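Local coordinates for hypothetical protein, similar to alpha-acetolactate decarboxylase (Staphylococcus aureus subsp. aureus, PDB 1XV2) that probably catalyses the zinc-dependent decarboxylation of alpha-acetolactate to acetoin, at residues P147-Q152 with R184-H189; K122-R127 with I177-D182; G38-T43 with G47-L52; A56-E61 with I66-D71. All blocks are in the same frame, centred on the assembly; numbering follows the deposited sequence.

Contact 1 (P147-Q152 with R184-H189); sequences PEEKRQ and RAYGGH. With ZN (zinc ion), chain E.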
loop_
_atom_site.group_PDB
_atom_site.type_symbol
_atom_site.label_atom_id
_atom_site.label_comp_id
_atom_site.label_asym_id
_atom_site.label_seq_id
_atom_site.Cartn_x
_atom_site.Cartn_y
_atom_site.Cartn_z
ATOM N N PRO A 147 -0.376 4.768 29.268
ATOM C CA PRO A 147 0.385 5.565 30.223
ATOM C C PRO A 147 1.286 6.466 29.370
ATOM O O PRO A 147 1.588 6.143 28.216
ATOM C CB PRO A 147 1.162 4.512 31.004
ATOM C CG PRO A 147 1.426 3.469 29.974
ATOM C CD PRO A 147 0.093 3.371 29.256
ATOM N N GLU A 148 1.689 7.600 29.924
ATOM C CA GLU A 148 2.550 8.533 29.212
ATOM C C GLU A 148 3.645 8.993 30.162
ATOM O O GLU A 148 3.395 9.214 31.346
ATOM C CB GLU A 148 1.733 9.731 28.711
ATOM C CG GLU A 148 0.813 9.410 27.524
ATOM C CD GLU A 148 -0.157 10.543 27.190
ATOM O OE1 GLU A 148 0.238 11.725 27.296
ATOM O OE2 GLU A 148 -1.313 10.250 26.809
ATOM N N GLU A 149 4.860 9.117 29.645
ATOM C CA GLU A 149 5.988 9.539 30.459
ATOM C C GLU A 149 6.764 10.622 29.719
ATOM O O GLU A 149 7.000 10.523 28.511
ATOM C CB GLU A 149 6.908 8.349 30.758
ATOM C CG GLU A 149 7.459 8.326 32.185
ATOM C CD GLU A 149 8.529 7.260 32.391
ATOM O OE1 GLU A 149 8.297 6.091 32.008
ATOM O OE2 GLU A 149 9.605 7.589 32.942
ATOM N N LYS A 150 7.154 11.655 30.456
ATOM C CA LYS A 150 7.901 12.768 29.888
ATOM C C LYS A 150 9.272 12.876 30.535
ATOM O O LYS A 150 9.451 12.515 31.697
ATOM C CB LYS A 150 7.142 14.078 30.112
ATOM C CG LYS A 150 5.692 14.051 29.655
ATOM C CD LYS A 150 5.010 15.382 29.937
ATOM C CE LYS A 150 3.517 15.315 29.649
ATOM N NZ LYS A 150 2.830 16.576 30.058
ATOM N N ARG A 151 10.238 13.376 29.772
ATOM C CA ARG A 151 11.593 13.564 30.273
ATOM C C ARG A 151 12.099 14.910 29.772
ATOM O O ARG A 151 11.510 15.502 28.867
ATOM C CB ARG A 151 12.515 12.442 29.783
ATOM C CG ARG A 151 12.189 11.066 30.342
ATOM C CD ARG A 151 12.352 11.018 31.855
ATOM N NE ARG A 151 12.100 9.675 32.375
ATOM C CZ ARG A 151 12.935 8.647 32.252
ATOM N NH1 ARG A 151 14.101 8.795 31.627
ATOM N NH2 ARG A 151 12.596 7.459 32.738
ATOM N N GLN A 152 13.190 15.390 30.361
ATOM C CA GLN A 152 13.772 16.673 29.973
ATOM C C GLN A 152 15.285 16.544 29.832
ATOM O O GLN A 152 15.933 15.854 30.621
ATOM C CB GLN A 152 13.456 17.736 31.031
ATOM C CG GLN A 152 11.979 17.894 31.344
ATOM C CD GLN A 152 11.730 18.804 32.538
ATOM O OE1 GLN A 152 10.585 19.038 32.928
ATOM N NE2 GLN A 152 12.806 19.319 33.124
ATOM N N ARG A 184 19.129 3.271 27.219
ATOM C CA ARG A 184 18.296 2.098 26.940
ATOM C C ARG A 184 17.466 1.801 28.187
ATOM O O ARG A 184 17.431 0.663 28.657
ATOM C CB ARG A 184 19.159 0.869 26.630
ATOM C CG ARG A 184 20.428 1.116 25.825
ATOM C CD ARG A 184 20.204 1.167 24.325
ATOM N NE ARG A 184 19.589 2.413 23.888
ATOM C CZ ARG A 184 19.622 2.859 22.637
ATOM N NH1 ARG A 184 20.244 2.160 21.695
ATOM N NH2 ARG A 184 19.036 4.006 22.325
ATOM N N ALA A 185 16.805 2.818 28.730
ATOM C CA ALA A 185 16.002 2.632 29.933
ATOM C C ALA A 185 14.663 3.361 29.865
ATOM O O ALA A 185 13.816 3.212 30.751
ATOM C CB ALA A 185 16.790 3.106 31.155
ATOM N N TYR A 186 14.475 4.138 28.806
ATOM C CA TYR A 186 13.254 4.913 28.619
ATOM C C TYR A 186 12.948 5.040 27.133
ATOM O O TYR A 186 13.854 5.217 26.324
ATOM C CB TYR A 186 13.437 6.311 29.222
ATOM C CG TYR A 186 12.417 7.333 28.764
ATOM C CD1 TYR A 186 11.179 7.446 29.396
ATOM C CD2 TYR A 186 12.685 8.175 27.685
ATOM C CE1 TYR A 186 10.229 8.377 28.966
ATOM C CE2 TYR A 186 11.742 9.108 27.244
ATOM C CZ TYR A 186 10.521 9.203 27.891
ATOM O OH TYR A 186 9.596 10.132 27.474
ATOM N N GLY A 187 11.672 4.961 26.777
ATOM C CA GLY A 187 11.305 5.088 25.380
ATOM C C GLY A 187 9.833 4.850 25.126
ATOM O O GLY A 187 9.070 4.589 26.054
ATOM N N GLY A 188 9.436 4.941 23.859
ATOM C CA GLY A 188 8.047 4.723 23.502
ATOM C C GLY A 188 7.643 5.403 22.206
ATOM O O GLY A 188 8.488 5.790 21.399
ATOM N N HIS A 189 6.335 5.525 22.009
ATOM C CA HIS A 189 5.759 6.165 20.831
ATOM C C HIS A 189 5.740 7.667 21.132
ATOM O O HIS A 189 5.095 8.097 22.085
ATOM C CB HIS A 189 4.333 5.645 20.622
ATOM C CG HIS A 189 3.593 6.314 19.505
ATOM N ND1 HIS A 189 3.641 5.863 18.204
ATOM C CD2 HIS A 189 2.761 7.382 19.502
ATOM C CE1 HIS A 189 2.865 6.619 17.448
ATOM N NE2 HIS A 189 2.320 7.550 18.212
HETATM ZN ZN ZN E . 3.749 3.702 17.402
HETATM O O HOH W 1 14.363 5.353 32.831
HETATM O O HOH W 2 2.588 2.545 19.194
HETATM O O HOH W 3 1.360 3.061 16.995
HETATM O O HOH W 4 3.020 1.356 17.073
#

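Contact 2 (K122-R127 with I177-D182); sequences KHMHVR and IHFADD. With ZN (zinc ion), chain E.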
loop_
_atom_site.group_PDB
_atom_site.type_symbol
_atom_site.label_atom_id
_atom_site.label_comp_id
_atom_site.label_asym_id
_atom_site.label_seq_id
_atom_site.Cartn_x
_atom_site.Cartn_y
_atom_site.Cartn_z
ATOM N N LYS A 122 15.345 18.709 24.719
ATOM C CA LYS A 122 14.954 19.526 25.859
ATOM C C LYS A 122 13.722 18.912 26.498
ATOM O O LYS A 122 13.580 18.904 27.718
ATOM C CB LYS A 122 14.631 20.953 25.412
ATOM C CG LYS A 122 15.733 21.612 24.616
ATOM C CD LYS A 122 15.438 23.084 24.370
ATOM C CE LYS A 122 15.452 23.867 25.673
ATOM N NZ LYS A 122 15.317 25.336 25.445
ATOM N N HIS A 123 12.833 18.393 25.659
ATOM C CA HIS A 123 11.602 17.779 26.132
ATOM C C HIS A 123 11.259 16.543 25.301
ATOM O O HIS A 123 11.439 16.532 24.089
ATOM C CB HIS A 123 10.464 18.802 26.053
ATOM C CG HIS A 123 9.127 18.259 26.455
ATOM N ND1 HIS A 123 8.888 17.702 27.693
ATOM C CD2 HIS A 123 7.950 18.207 25.786
ATOM C CE1 HIS A 123 7.622 17.331 27.770
ATOM N NE2 HIS A 123 7.031 17.627 26.627
HETATM N N MSE A 124 10.781 15.497 25.964
HETATM C CA MSE A 124 10.393 14.266 25.284
HETATM C C MSE A 124 9.123 13.763 25.954
HETATM O O MSE A 124 9.050 13.680 27.177
HETATM C CB MSE A 124 11.515 13.217 25.382
HETATM C CG MSE A 124 11.222 11.888 24.684
HETATM SE SE MSE A 124 10.744 12.009 22.810
HETATM C CE MSE A 124 12.434 12.605 22.084
ATOM N N HIS A 125 8.122 13.447 25.141
ATOM C CA HIS A 125 6.835 12.969 25.633
ATOM C C HIS A 125 6.416 11.737 24.833
ATOM O O HIS A 125 6.191 11.824 23.630
ATOM C CB HIS A 125 5.793 14.087 25.480
ATOM C CG HIS A 125 4.422 13.720 25.954
ATOM N ND1 HIS A 125 3.367 14.607 25.928
ATOM C CD2 HIS A 125 3.927 12.564 26.457
ATOM C CE1 HIS A 125 2.283 14.015 26.395
ATOM N NE2 HIS A 125 2.595 12.775 26.722
ATOM N N VAL A 126 6.315 10.592 25.503
ATOM C CA VAL A 126 5.929 9.352 24.832
ATOM C C VAL A 126 4.823 8.612 25.566
ATOM O O VAL A 126 4.485 8.933 26.708
ATOM C CB VAL A 126 7.117 8.356 24.731
ATOM C CG1 VAL A 126 8.308 9.008 24.054
ATOM C CG2 VAL A 126 7.497 7.858 26.120
ATOM N N ARG A 127 4.266 7.611 24.894
ATOM C CA ARG A 127 3.251 6.764 25.489
ATOM C C ARG A 127 3.739 5.338 25.296
ATOM O O ARG A 127 4.560 5.067 24.414
ATOM C CB ARG A 127 1.877 6.960 24.824
ATOM C CG ARG A 127 1.771 6.566 23.353
ATOM C CD ARG A 127 1.512 5.069 23.141
ATOM N NE ARG A 127 1.468 4.725 21.717
ATOM C CZ ARG A 127 0.468 5.028 20.894
ATOM N NH1 ARG A 127 -0.599 5.680 21.343
ATOM N NH2 ARG A 127 0.544 4.702 19.609
ATOM N N ILE A 177 6.750 8.100 14.778
ATOM C CA ILE A 177 8.070 7.956 15.370
ATOM C C ILE A 177 8.096 7.426 16.794
ATOM O O ILE A 177 7.205 7.709 17.598
ATOM C CB ILE A 177 8.797 9.313 15.379
ATOM C CG1 ILE A 177 7.872 10.383 15.966
ATOM C CG2 ILE A 177 9.218 9.698 13.968
ATOM C CD1 ILE A 177 8.538 11.727 16.196
ATOM N N HIS A 178 9.145 6.670 17.095
ATOM C CA HIS A 178 9.352 6.109 18.424
ATOM C C HIS A 178 10.690 6.635 18.920
ATOM O O HIS A 178 11.528 7.054 18.123
ATOM C CB HIS A 178 9.391 4.578 18.381
ATOM C CG HIS A 178 8.049 3.940 18.192
ATOM N ND1 HIS A 178 7.867 2.573 18.214
ATOM C CD2 HIS A 178 6.825 4.478 17.982
ATOM C CE1 HIS A 178 6.589 2.297 18.027
ATOM N NE2 HIS A 178 5.935 3.435 17.884
ATOM N N PHE A 179 10.890 6.598 20.233
ATOM C CA PHE A 179 12.123 7.085 20.838
ATOM C C PHE A 179 12.760 6.049 21.760
ATOM O O PHE A 179 12.072 5.222 22.357
ATOM C CB PHE A 179 11.829 8.358 21.642
ATOM C CG PHE A 179 13.021 8.909 22.377
ATOM C CD1 PHE A 179 13.987 9.652 21.705
ATOM C CD2 PHE A 179 13.176 8.684 23.742
ATOM C CE1 PHE A 179 15.095 10.170 22.386
ATOM C CE2 PHE A 179 14.277 9.195 24.432
ATOM C CZ PHE A 179 15.239 9.941 23.749
ATOM N N ALA A 180 14.083 6.109 21.862
ATOM C CA ALA A 180 14.853 5.234 22.738
ATOM C C ALA A 180 16.044 6.055 23.218
ATOM O O ALA A 180 16.826 6.557 22.408
ATOM C CB ALA A 180 15.335 3.984 21.989
ATOM N N ASP A 181 16.171 6.203 24.532
ATOM C CA ASP A 181 17.266 6.980 25.093
ATOM C C ASP A 181 18.558 6.168 25.107
ATOM O O ASP A 181 18.531 4.936 25.130
ATOM C CB ASP A 181 16.903 7.470 26.505
ATOM C CG ASP A 181 17.048 6.391 27.572
ATOM O OD1 ASP A 181 16.815 5.197 27.275
ATOM O OD2 ASP A 181 17.382 6.755 28.725
ATOM N N ASP A 182 19.685 6.875 25.069
ATOM C CA ASP A 182 21.003 6.251 25.071
ATOM C C ASP A 182 21.167 5.235 26.192
ATOM O O ASP A 182 21.791 4.194 25.999
ATOM C CB ASP A 182 22.087 7.325 25.180
ATOM C CG ASP A 182 22.374 7.998 23.847
ATOM O OD1 ASP A 182 21.438 8.133 23.028
ATOM O OD2 ASP A 182 23.535 8.402 23.620
HETATM ZN ZN ZN E . 3.749 3.702 17.402
HETATM O O HOH W 2 2.588 2.545 19.194
HETATM O O HOH W 3 1.360 3.061 16.995
HETATM O O HOH W 4 3.020 1.356 17.073
#

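Contact 3 (G38-T43 with G47-L52); sequences GIATLT and GEVIFL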
loop_
_atom_site.group_PDB
_atom_site.type_symbol
_atom_site.label_atom_id
_atom_site.label_comp_id
_atom_site.label_asym_id
_atom_site.label_seq_id
_atom_site.Cartn_x
_atom_site.Cartn_y
_atom_site.Cartn_z
ATOM N N GLY A 38 13.445 0.949 12.631
ATOM C CA GLY A 38 12.004 0.951 12.481
ATOM C C GLY A 38 11.228 0.982 13.783
ATOM O O GLY A 38 11.778 1.222 14.859
ATOM N N ILE A 39 9.934 0.721 13.671
ATOM C CA ILE A 39 9.038 0.739 14.812
ATOM C C ILE A 39 8.048 -0.413 14.714
ATOM O O ILE A 39 7.812 -0.950 13.633
ATOM C CB ILE A 39 8.239 2.048 14.839
ATOM C CG1 ILE A 39 7.388 2.146 13.568
ATOM C CG2 ILE A 39 9.186 3.232 14.919
ATOM C CD1 ILE A 39 6.642 3.447 13.419
ATOM N N ALA A 40 7.457 -0.773 15.846
ATOM C CA ALA A 40 6.478 -1.850 15.888
ATOM C C ALA A 40 5.900 -1.978 17.289
ATOM O O ALA A 40 6.023 -1.076 18.118
ATOM C CB ALA A 40 7.132 -3.174 15.465
ATOM N N THR A 41 5.250 -3.108 17.533
ATOM C CA THR A 41 4.675 -3.410 18.829
ATOM C C THR A 41 4.596 -4.929 18.906
ATOM O O THR A 41 4.854 -5.614 17.910
ATOM C CB THR A 41 3.279 -2.783 18.999
ATOM O OG1 THR A 41 2.749 -3.154 20.279
ATOM C CG2 THR A 41 2.337 -3.231 17.885
ATOM N N LEU A 42 4.266 -5.463 20.075
ATOM C CA LEU A 42 4.192 -6.912 20.232
ATOM C C LEU A 42 2.763 -7.436 20.212
ATOM O O LEU A 42 1.811 -6.668 20.102
ATOM C CB LEU A 42 4.871 -7.331 21.539
ATOM C CG LEU A 42 6.336 -6.916 21.695
ATOM C CD1 LEU A 42 6.867 -7.445 23.013
ATOM C CD2 LEU A 42 7.160 -7.454 20.532
ATOM N N THR A 43 2.621 -8.752 20.319
ATOM C CA THR A 43 1.307 -9.378 20.318
ATOM C C THR A 43 0.406 -8.647 21.310
ATOM O O THR A 43 0.849 -8.273 22.394
ATOM C CB THR A 43 1.415 -10.873 20.702
ATOM O OG1 THR A 43 2.271 -11.541 19.765
ATOM C CG2 THR A 43 0.049 -11.535 20.686
ATOM N N GLY A 47 3.127 -2.736 24.297
ATOM C CA GLY A 47 4.248 -1.822 24.294
ATOM C C GLY A 47 4.669 -1.179 22.991
ATOM O O GLY A 47 3.910 -1.094 22.025
ATOM N N GLU A 48 5.920 -0.739 22.981
ATOM C CA GLU A 48 6.499 -0.047 21.846
ATOM C C GLU A 48 7.813 -0.673 21.422
ATOM O O GLU A 48 8.739 -0.776 22.224
ATOM C CB GLU A 48 6.755 1.407 22.233
ATOM C CG GLU A 48 5.574 2.094 22.897
ATOM C CD GLU A 48 4.395 2.243 21.959
ATOM O OE1 GLU A 48 4.596 2.075 20.738
ATOM O OE2 GLU A 48 3.278 2.538 22.439
ATOM N N VAL A 49 7.900 -1.078 20.160
ATOM C CA VAL A 49 9.130 -1.662 19.653
ATOM C C VAL A 49 9.907 -0.607 18.876
ATOM O O VAL A 49 9.340 0.115 18.059
ATOM C CB VAL A 49 8.851 -2.852 18.709
ATOM C CG1 VAL A 49 10.160 -3.395 18.153
ATOM C CG2 VAL A 49 8.102 -3.943 19.458
ATOM N N ILE A 50 11.202 -0.504 19.150
ATOM C CA ILE A 50 12.051 0.438 18.436
ATOM C C ILE A 50 13.214 -0.344 17.835
ATOM O O ILE A 50 13.995 -0.960 18.562
ATOM C CB ILE A 50 12.653 1.533 19.362
ATOM C CG1 ILE A 50 11.552 2.267 20.125
ATOM C CG2 ILE A 50 13.453 2.526 18.527
ATOM C CD1 ILE A 50 11.065 1.536 21.361
ATOM N N PHE A 51 13.310 -0.345 16.510
ATOM C CA PHE A 51 14.408 -1.028 15.836
ATOM C C PHE A 51 15.503 0.020 15.681
ATOM O O PHE A 51 15.341 0.992 14.944
ATOM C CB PHE A 51 13.972 -1.544 14.464
ATOM C CG PHE A 51 12.979 -2.676 14.524
ATOM C CD1 PHE A 51 13.302 -3.872 15.159
ATOM C CD2 PHE A 51 11.726 -2.551 13.934
ATOM C CE1 PHE A 51 12.391 -4.929 15.205
ATOM C CE2 PHE A 51 10.808 -3.603 13.976
ATOM C CZ PHE A 51 11.143 -4.792 14.613
ATOM N N LEU A 52 16.609 -0.174 16.391
ATOM C CA LEU A 52 17.710 0.779 16.352
ATOM C C LEU A 52 19.063 0.092 16.215
ATOM O O LEU A 52 19.446 -0.718 17.058
ATOM C CB LEU A 52 17.687 1.631 17.621
ATOM C CG LEU A 52 18.629 2.833 17.669
ATOM C CD1 LEU A 52 18.284 3.802 16.545
ATOM C CD2 LEU A 52 18.507 3.512 19.026
#

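Contact 4 (A56-E61 with I66-D71); sequences AYHANE and IELKGD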
loop_
_atom_site.group_PDB
_atom_site.type_symbol
_atom_site.label_atom_id
_atom_site.label_comp_id
_atom_site.label_asym_id
_atom_site.label_seq_id
_atom_site.Cartn_x
_atom_site.Cartn_y
_atom_site.Cartn_z
ATOM N N ALA A 56 16.650 -4.772 18.608
ATOM C CA ALA A 56 15.222 -4.588 18.841
ATOM C C ALA A 56 14.951 -4.334 20.316
ATOM O O ALA A 56 15.228 -5.182 21.157
ATOM C CB ALA A 56 14.455 -5.818 18.368
ATOM N N TYR A 57 14.405 -3.163 20.623
ATOM C CA TYR A 57 14.104 -2.789 22.000
ATOM C C TYR A 57 12.605 -2.726 22.268
ATOM O O TYR A 57 11.804 -2.498 21.357
ATOM C CB TYR A 57 14.735 -1.429 22.315
ATOM C CG TYR A 57 16.235 -1.404 22.136
ATOM C CD1 TYR A 57 17.075 -2.035 23.053
ATOM C CD2 TYR A 57 16.813 -0.786 21.028
ATOM C CE1 TYR A 57 18.453 -2.055 22.870
ATOM C CE2 TYR A 57 18.193 -0.801 20.834
ATOM C CZ TYR A 57 19.005 -1.439 21.760
ATOM O OH TYR A 57 20.368 -1.469 21.575
ATOM N N HIS A 58 12.227 -2.920 23.527
ATOM C CA HIS A 58 10.824 -2.881 23.900
ATOM C C HIS A 58 10.568 -2.104 25.183
ATOM O O HIS A 58 11.176 -2.371 26.223
ATOM C CB HIS A 58 10.277 -4.302 24.054
ATOM C CG HIS A 58 8.805 -4.353 24.321
ATOM N ND1 HIS A 58 8.278 -4.828 25.502
ATOM C CD2 HIS A 58 7.749 -3.987 23.557
ATOM C CE1 HIS A 58 6.960 -4.754 25.454
ATOM N NE2 HIS A 58 6.613 -4.246 24.284
ATOM N N ALA A 59 9.661 -1.136 25.095
ATOM C CA ALA A 59 9.283 -0.315 26.237
ATOM C C ALA A 59 7.808 -0.593 26.492
ATOM O O ALA A 59 6.975 -0.372 25.612
ATOM C CB ALA A 59 9.500 1.161 25.919
ATOM N N ASN A 60 7.476 -1.093 27.679
ATOM C CA ASN A 60 6.083 -1.396 27.968
ATOM C C ASN A 60 5.416 -0.440 28.939
ATOM O O ASN A 60 6.035 0.499 29.445
ATOM C CB ASN A 60 5.922 -2.837 28.482
ATOM C CG ASN A 60 6.586 -3.066 29.831
ATOM O OD1 ASN A 60 6.566 -2.200 30.704
ATOM N ND2 ASN A 60 7.161 -4.250 30.011
ATOM N N GLU A 61 4.139 -0.711 29.182
ATOM C CA GLU A 61 3.279 0.070 30.062
ATOM C C GLU A 61 3.741 0.114 31.514
ATOM O O GLU A 61 3.214 0.892 32.308
ATOM C CB GLU A 61 1.870 -0.516 30.011
ATOM C CG GLU A 61 1.833 -1.976 30.453
ATOM C CD GLU A 61 0.554 -2.684 30.070
ATOM O OE1 GLU A 61 -0.525 -2.232 30.493
ATOM O OE2 GLU A 61 0.630 -3.699 29.347
ATOM N N ILE A 66 13.686 -3.228 27.600
ATOM C CA ILE A 66 14.651 -4.297 27.371
ATOM C C ILE A 66 14.913 -4.603 25.899
ATOM O O ILE A 66 14.196 -4.134 25.014
ATOM C CB ILE A 66 14.192 -5.608 28.075
ATOM C CG1 ILE A 66 12.766 -5.973 27.652
ATOM C CG2 ILE A 66 14.223 -5.429 29.584
ATOM C CD1 ILE A 66 12.635 -6.467 26.230
ATOM N N GLU A 67 15.959 -5.384 25.643
ATOM C CA GLU A 67 16.276 -5.783 24.280
ATOM C C GLU A 67 15.548 -7.105 24.074
ATOM O O GLU A 67 15.685 -8.028 24.876
ATOM C CB GLU A 67 17.778 -5.994 24.097
ATOM C CG GLU A 67 18.188 -6.085 22.634
ATOM C CD GLU A 67 19.615 -6.547 22.445
ATOM O OE1 GLU A 67 20.507 -6.050 23.161
ATOM O OE2 GLU A 67 19.848 -7.403 21.566
ATOM N N LEU A 68 14.765 -7.189 23.007
ATOM C CA LEU A 68 14.003 -8.393 22.716
ATOM C C LEU A 68 14.904 -9.574 22.366
ATOM O O LEU A 68 15.985 -9.402 21.802
ATOM C CB LEU A 68 13.026 -8.114 21.574
ATOM C CG LEU A 68 12.007 -7.011 21.886
ATOM C CD1 LEU A 68 11.276 -6.592 20.625
ATOM C CD2 LEU A 68 11.034 -7.511 22.934
ATOM N N LYS A 69 14.454 -10.776 22.709
ATOM C CA LYS A 69 15.219 -11.984 22.421
ATOM C C LYS A 69 15.248 -12.257 20.921
ATOM O O LYS A 69 16.270 -12.684 20.379
ATOM C CB LYS A 69 14.610 -13.185 23.150
ATOM C CG LYS A 69 15.302 -14.506 22.842
ATOM C CD LYS A 69 14.636 -15.671 23.561
ATOM C CE LYS A 69 15.305 -16.995 23.211
ATOM N NZ LYS A 69 14.644 -18.141 23.893
ATOM N N GLY A 70 14.121 -12.015 20.256
ATOM C CA GLY A 70 14.046 -12.241 18.824
ATOM C C GLY A 70 12.883 -13.116 18.386
ATOM O O GLY A 70 12.421 -13.022 17.249
ATOM N N ASP A 71 12.395 -13.958 19.289
ATOM C CA ASP A 71 11.292 -14.860 18.975
ATOM C C ASP A 71 9.917 -14.261 19.266
ATOM O O ASP A 71 8.893 -14.883 18.981
ATOM C CB ASP A 71 11.456 -16.165 19.755
ATOM C CG ASP A 71 11.355 -15.963 21.252
ATOM O OD1 ASP A 71 12.116 -15.131 21.789
ATOM O OD2 ASP A 71 10.516 -16.634 21.892
HETATM O O HOH W 5 18.444 -7.054 18.800
#

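Contact 1 (P147-Q152 with R184-H189)
In the curled antiparallel sheet that carries the zinc site, Y186 reaches from the turn before strand 187-195 to strand 148-151, passing over strand 120-127, where it rests on M124 and V126. Its hydroxyl donates to the backbone carbonyl of E149 (OH to O 2.8 Å), arriving from above the carbonyl plane, 51° out of it. R151 folds back over one face of the ring. Its CG, beside the backbone N (chi1 -67°), stands over the ring centre as a CH-pi contact, 3.5 Å from the centroid; a bend at chi2 then lays the guanidinium over the same face. That stack has centres 4.2 Å apart and planes at 29°, with NH1 and NH2 over the CB-CG-CD1 end of the tyrosine. E149 meets the ring at its edge, CB lying 3.8 Å from Y186 CE1, while its carboxylate takes R151 NH2 in a salt bridge (OE2 to NH2 3.0 Å). Salt bridge and stack together restrict how the guanidinium can turn. Farther on, within the strand starting at G187, H189 binds the zinc through ND1, with H176 and H178. At the guanidinium edge a water accepts from R151 NH2 (2.8 Å) and donates to A185 O.

Contact 2 (K122-R127 with I177-D182)
Strands 123-127 and 177-181 face each other without pairing, nearest at V126 and F179, whose CA atoms stand 7.7 Å apart. Side chains fill the gap. M124, a selenomethionine, lies across one face of the F179 ring: its bends at chi2 (55°) and chi3 (68°) curl the chain so that SE and CE both come over the ring. CE makes a CH-pi contact 3.7 Å from the F179 centroid, displaced toward the rim, and approaches CD1 to 3.4 Å. SE stands 4.3 Å from the same centroid, 26° off the ring normal, a Met-aromatic contact. V126 adds a looser touch, CG1 to F179 CB at 4.3 Å. Both strands belong to the curled antiparallel sheet; strands 187-195 and 154-163 each pair with both, so M124 and F179 meet across the inside of the curl. I158 of strand 154-163 touches both M124 and F179 in this buried apolar layer. At the other end lies the metal site. H178 binds the zinc through NE2 at 2.2 Å, and its ND1 is hydrogen-bonded to the backbone O of V49. R127 NH2 donates to one zinc-bound water at 3.0 Å and weakly to a second, while NE forms a salt bridge with E48.

Contact 3 (G38-T43 with G47-L52)
The carbonyl O of V49 is gripped by three groups in the beta hairpin of strands 37-42 and 48-52: A40 N donates to it, I39 CA adds a CA-H...O contact of 3.3 Å, and H178 of the zinc site reaches it from outside the hairpin. V49 N in turn donates to A40 O at 2.8 Å, making a hydrogen-bonded antiparallel pair. G38 and F51 form another such pair, in which F51 N to G38 O, at 2.7 Å, is the shortest bond of the hairpin; the I39-I50 non-hydrogen-bonded pair lies between the two. Near the turn the ladder gives way to a side chain: T41 OG1, held anti to the backbone N (chi1 178°), donates to G47 O at 2.9 Å from above the carbonyl plane. On the face shared by A40, V49 and F51 the packing is apolar. A40 CB meets V49 CB at 3.7 Å, while V49 CG2 lies against T41 CA and is 3.8 Å from L42 CD2, the two side chains crossing at about a right angle. The F51 ring meets the G38 backbone with its edge, CD2 lying 3.6 Å from G38 C; its other neighbours include I28, L31 and L32 of helix 28-32. The opposite face, with I39 and I50, looks to H178. E48 also turns that way, the nearest atom of its side chain about 4 Å from the zinc; its OE2 accepts a hydrogen bond from M129 N.

Contact 4 (A56-E61 with I66-D71)
A beta hairpin of strands 55-59 and 65-67 closes one border of the mixed seven-stranded sheet, strand 65-67 being outermost within the chain. Backbone bonds hold H58 and I66 as a hydrogen-bonded antiparallel pair, with H58 N to I66 O at 2.7 Å and I66 N to H58 O at 3.0 Å; the former donor lies nearly on the C=O axis. L68 N continues the ladder to A56 O at 2.8 Å, just past the end of the strand. Between these bonds sits the non-hydrogen-bonded pair of Y57 and E67, where CA-H...O contacts run both ways, E67 CA to A56 O and Y57 CA to I66 O.

Apolar contacts gather on the face of H58 and I66, where L68 joins them. L68 CG lies beside its backbone N (chi1 -61°), which sets the branch point between A56 and H58: CD1 meets A56 CB at 4.0 Å, and CD2 presses on H58 CB at 3.5 Å. I66 CD1 comes to H58 CB from another direction, at 3.9 Å. L68 and A56 also touch I28 of helix 28-32, which joins the hairpin to that helix.

On the other face the aliphatic part of E67 crosses the Y57 side chain at a slant, CG 4.0 Å from CE1, with carboxylate and ring planes 74° apart. The ring of Y57 also makes a cation-pi contact with R184.

Two polar ends look outside the pair: H58 NE2 is hydrogen-bonded to D46 O, and E67 OE1 forms a salt bridge with K55. E67 OE2, by contrast, is tied back to A56 by a water that accepts from A56 N and donates to E67 OE2 at 3.1 Å.

In the fold
From the N terminus, contact 3 closes first, a short hairpin loop between 38-43 and 47-52. Contact 4 follows in series as the next hairpin of the same mixed sheet, joined to it where strands 48-52 and 55-59 pair. Contacts 2 and 1 then open in turn at 122-127 and 147-152 and cross, since 177-182 closes contact 2 before 184-189 closes contact 1; both lie in the curled antiparallel sheet. The two sheets meet at the zinc, where H178 of contact 2 and H189 of contact 1 bind the metal, and strand 48-52 of contact 3 reaches the same site through E48. Contact 4 touches contact 1 through A59 and G187.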